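Local coordinates for protein multicopper oxidase (Pseudomonas thermotolerans, PDB 6VOW) that probably oxidises phenolic, lignin-related substrates as a laccase-like enzyme, passing the electrons through its copper centres to reduce dioxygen to water, at residues Ile93-Ile98 / Gly151-Glu156. Numbering follows the deposited sequence.
Sequences IHWHGI and GPLVVE. With CU (copper (II) ion), chain C; C2O (Cu-O-Cu linkage), chain B.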
ATOM      1  N   ILE A  93     -12.983   3.559   5.213  1.00 36.90           N
ATOM      2  CA  ILE A  93     -11.739   3.943   4.502  1.00 35.08           C
ATOM      3  C   ILE A  93     -10.674   3.802   5.498  1.00 39.22           C
ATOM      4  O   ILE A  93     -10.730   4.405   6.566  1.00 36.68           O
ATOM      5  CB  ILE A  93     -11.708   5.382   3.922  1.00 38.20           C
ATOM      6  CG1 ILE A  93     -12.729   5.453   2.802  1.00 44.19           C
ATOM      7  CG2 ILE A  93     -10.338   5.660   3.259  1.00 41.52           C
ATOM      8  CD1 ILE A  93     -12.940   6.859   2.220  1.00 50.60           C
ATOM      9  N   HIS A  94      -9.772   2.880   5.201  1.00 40.16           N
ATOM     10  CA  HIS A  94      -8.573   2.734   5.991  1.00 36.03           C
ATOM     11  C   HIS A  94      -7.420   3.411   5.276  1.00 36.17           C
ATOM     12  O   HIS A  94      -7.332   3.319   4.072  1.00 37.74           O
ATOM     13  CB  HIS A  94      -8.273   1.254   6.210  1.00 39.35           C
ATOM     14  CG  HIS A  94      -6.883   0.999   6.701  1.00 38.70           C
ATOM     15  ND1 HIS A  94      -6.460   1.286   7.984  1.00 42.02           N
ATOM     16  CD2 HIS A  94      -5.828   0.438   6.076  1.00 40.40           C
ATOM     17  CE1 HIS A  94      -5.171   0.991   8.097  1.00 36.08           C
ATOM     18  NE2 HIS A  94      -4.787   0.444   6.964  1.00 47.28           N
ATOM     19  N   TRP A  95      -6.564   4.101   6.020  1.00 38.63           N
ATOM     20  CA  TRP A  95      -5.581   5.043   5.428  1.00 40.11           C
ATOM     21  C   TRP A  95      -4.256   4.370   5.666  1.00 41.07           C
ATOM     22  O   TRP A  95      -3.621   4.459   6.788  1.00 39.65           O
ATOM     23  CB  TRP A  95      -5.663   6.424   6.034  1.00 34.15           C
ATOM     24  CG  TRP A  95      -7.005   6.970   5.934  1.00 30.68           C
ATOM     25  CD1 TRP A  95      -7.998   6.843   6.836  1.00 34.59           C
ATOM     26  CD2 TRP A  95      -7.537   7.744   4.852  1.00 33.70           C
ATOM     27  NE1 TRP A  95      -9.131   7.461   6.383  1.00 34.20           N
ATOM     28  CE2 TRP A  95      -8.885   8.042   5.177  1.00 33.61           C
ATOM     29  CE3 TRP A  95      -7.022   8.199   3.633  1.00 36.75           C
ATOM     30  CZ2 TRP A  95      -9.729   8.780   4.316  1.00 40.24           C
ATOM     31  CZ3 TRP A  95      -7.861   8.976   2.777  1.00 40.11           C
ATOM     32  CH2 TRP A  95      -9.199   9.231   3.114  1.00 37.51           C
ATOM     33  N   HIS A  96      -3.923   3.581   4.625  1.00 38.42           N
ATOM     34  CA  HIS A  96      -2.823   2.577   4.677  1.00 37.93           C
ATOM     35  C   HIS A  96      -1.523   3.302   4.839  1.00 32.84           C
ATOM     36  O   HIS A  96      -1.081   3.997   3.928  1.00 42.63           O
ATOM     37  CB  HIS A  96      -2.788   1.677   3.397  1.00 34.64           C
ATOM     38  CG  HIS A  96      -1.704   0.620   3.444  1.00 45.93           C
ATOM     39  ND1 HIS A  96      -1.954  -0.733   3.402  1.00 49.34           N
ATOM     40  CD2 HIS A  96      -0.360   0.734   3.572  1.00 36.78           C
ATOM     41  CE1 HIS A  96      -0.821  -1.401   3.444  1.00 43.79           C
ATOM     42  NE2 HIS A  96       0.159  -0.526   3.578  1.00 48.48           N
ATOM     43  N   GLY A  97      -0.912   3.132   6.000  1.00 37.27           N
ATOM     44  CA  GLY A  97       0.420   3.588   6.297  1.00 40.28           C
ATOM     45  C   GLY A  97       0.453   4.814   7.247  1.00 44.98           C
ATOM     46  O   GLY A  97       1.497   5.159   7.821  1.00 46.74           O
ATOM     47  N   ILE A  98      -0.681   5.472   7.391  1.00 39.57           N
ATOM     48  CA  ILE A  98      -0.752   6.666   8.201  1.00 37.23           C
ATOM     49  C   ILE A  98      -0.814   6.266   9.640  1.00 38.24           C
ATOM     50  O   ILE A  98      -1.644   5.497  10.024  1.00 41.22           O
ATOM     51  CB  ILE A  98      -1.994   7.549   7.887  1.00 36.27           C
ATOM     52  CG1 ILE A  98      -2.025   7.970   6.392  1.00 33.93           C
ATOM     53  CG2 ILE A  98      -2.004   8.784   8.824  1.00 46.87           C
ATOM     54  CD1 ILE A  98      -0.796   8.643   5.992  1.00 41.97           C
ATOM     55  N   GLY A 151      -7.180   3.816  -3.735  1.00 33.52           N
ATOM     56  CA  GLY A 151      -6.651   5.095  -4.265  1.00 37.13           C
ATOM     57  C   GLY A 151      -5.301   5.463  -3.695  1.00 33.70           C
ATOM     58  O   GLY A 151      -4.950   5.005  -2.613  1.00 35.86           O
ATOM     59  N   PRO A 152      -4.548   6.327  -4.374  1.00 32.75           N
ATOM     60  CA  PRO A 152      -3.298   6.861  -3.831  1.00 39.42           C
ATOM     61  C   PRO A 152      -3.517   8.076  -2.903  1.00 41.71           C
ATOM     62  O   PRO A 152      -4.406   8.918  -3.210  1.00 37.96           O
ATOM     63  CB  PRO A 152      -2.510   7.296  -5.108  1.00 36.51           C
ATOM     64  CG  PRO A 152      -3.495   7.438  -6.175  1.00 40.11           C
ATOM     65  CD  PRO A 152      -4.860   6.958  -5.640  1.00 43.05           C
ATOM     66  N   LEU A 153      -2.740   8.132  -1.804  1.00 38.57           N
ATOM     67  CA  LEU A 153      -2.584   9.322  -0.903  1.00 38.55           C
ATOM     68  C   LEU A 153      -1.144   9.782  -0.838  1.00 35.52           C
ATOM     69  O   LEU A 153      -0.265   9.021  -0.444  1.00 37.59           O
ATOM     70  CB  LEU A 153      -3.018   8.995   0.501  1.00 39.98           C
ATOM     71  CG  LEU A 153      -2.835   9.996   1.619  1.00 44.10           C
ATOM     72  CD1 LEU A 153      -3.456  11.303   1.232  1.00 50.36           C
ATOM     73  CD2 LEU A 153      -3.405   9.463   2.913  1.00 45.34           C
ATOM     74  N   VAL A 154      -0.870  10.992  -1.317  1.00 37.90           N
ATOM     75  CA  VAL A 154       0.474  11.610  -1.216  1.00 34.65           C
ATOM     76  C   VAL A 154       0.499  12.612  -0.075  1.00 35.76           C
ATOM     77  O   VAL A 154      -0.338  13.514  -0.052  1.00 33.31           O
ATOM     78  CB  VAL A 154       0.869  12.331  -2.527  1.00 38.73           C
ATOM     79  CG1 VAL A 154       2.232  12.945  -2.423  1.00 33.40           C
ATOM     80  CG2 VAL A 154       0.896  11.350  -3.697  1.00 38.58           C
ATOM     81  N   VAL A 155       1.423  12.438   0.873  1.00 33.52           N
ATOM     82  CA  VAL A 155       1.733  13.421   1.844  1.00 33.16           C
ATOM     83  C   VAL A 155       3.027  14.101   1.395  1.00 38.66           C
ATOM     84  O   VAL A 155       4.081  13.482   1.404  1.00 31.23           O
ATOM     85  CB  VAL A 155       1.804  12.813   3.258  1.00 35.13           C
ATOM     86  CG1 VAL A 155       2.099  13.916   4.313  1.00 39.47           C
ATOM     87  CG2 VAL A 155       0.447  12.129   3.593  1.00 36.30           C
ATOM     88  N   GLU A 156       2.900  15.346   0.876  1.00 38.71           N
ATOM     89  CA  GLU A 156       4.001  16.117   0.451  1.00 33.83           C
ATOM     90  C   GLU A 156       4.998  16.368   1.620  1.00 37.39           C
ATOM     91  O   GLU A 156       4.621  16.507   2.807  1.00 39.72           O
ATOM     92  CB  GLU A 156       3.505  17.412  -0.199  1.00 40.67           C
ATOM     93  CG  GLU A 156       2.805  17.128  -1.547  1.00 49.91           C
ATOM     94  CD  GLU A 156       2.168  18.337  -2.229  1.00 53.62           C
ATOM     95  OE1 GLU A 156       2.555  19.435  -1.801  1.00 57.02           O
ATOM     96  OE2 GLU A 156       1.315  18.193  -3.169  1.00 55.03           O
TER
HETATM   97 CU    CU C 502      -3.086  -0.611   6.924  1.00 48.19          CU
HETATM   98 CU2  C2O B 501      -3.876  -1.526   3.289  1.00 46.92          CU
HETATM   99 CU3  C2O B 501      -5.428  -3.623   7.075  1.00 49.24          CU
HETATM  100  O1  C2O B 501      -4.519  -2.664   5.190  1.00 42.25           O
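Leu153 is the residue of strand 151-156 that meets both Trp95 and Ile98. Its CG lies anti to the backbone N (chi1 174°) and CD2 continues the chain outward from CA, bringing that methyl toward the other segment. One methyl does the touching: Leu153 CD2 lies 3.9 Å from Trp95 CE3, on the benzo part of the indole, and approaches the ring obliquely. The same Leu153 CD2 lies 4.0 Å from Ile98 CG1. Leu153 crosses each of these side chains at about a right angle. Leu71 and Leu79 also pack on Leu153. The two strands share a sheet of the N-terminal cupredoxin-type domain but are not neighbours in it. Strand 131-136 runs between them, antiparallel to both, and bonds to each through its backbone. The side chains therefore meet over one face of the sheet. On strand 94-96, Trp95 lies between two copper ligands, His94 and His96. His94 NE2 binds a copper ion at 2.0 Å, together with His391. His96 ND1 binds CU2 of the Cu-O-Cu linkage at 2.1 Å, together with His136 and His440. With CU3 of the linkage these two coppers make up the trinuclear cluster of multicopper oxidases. Further along, Val155 CG2 lies 4.4 Å from Ile98 CD1, a looser apolar contact. A type II turn from Trp95 to Ile98, closed by a hydrogen bond from Ile98 N to Trp95 O (3.2 Å), brings Ile98 to the valine.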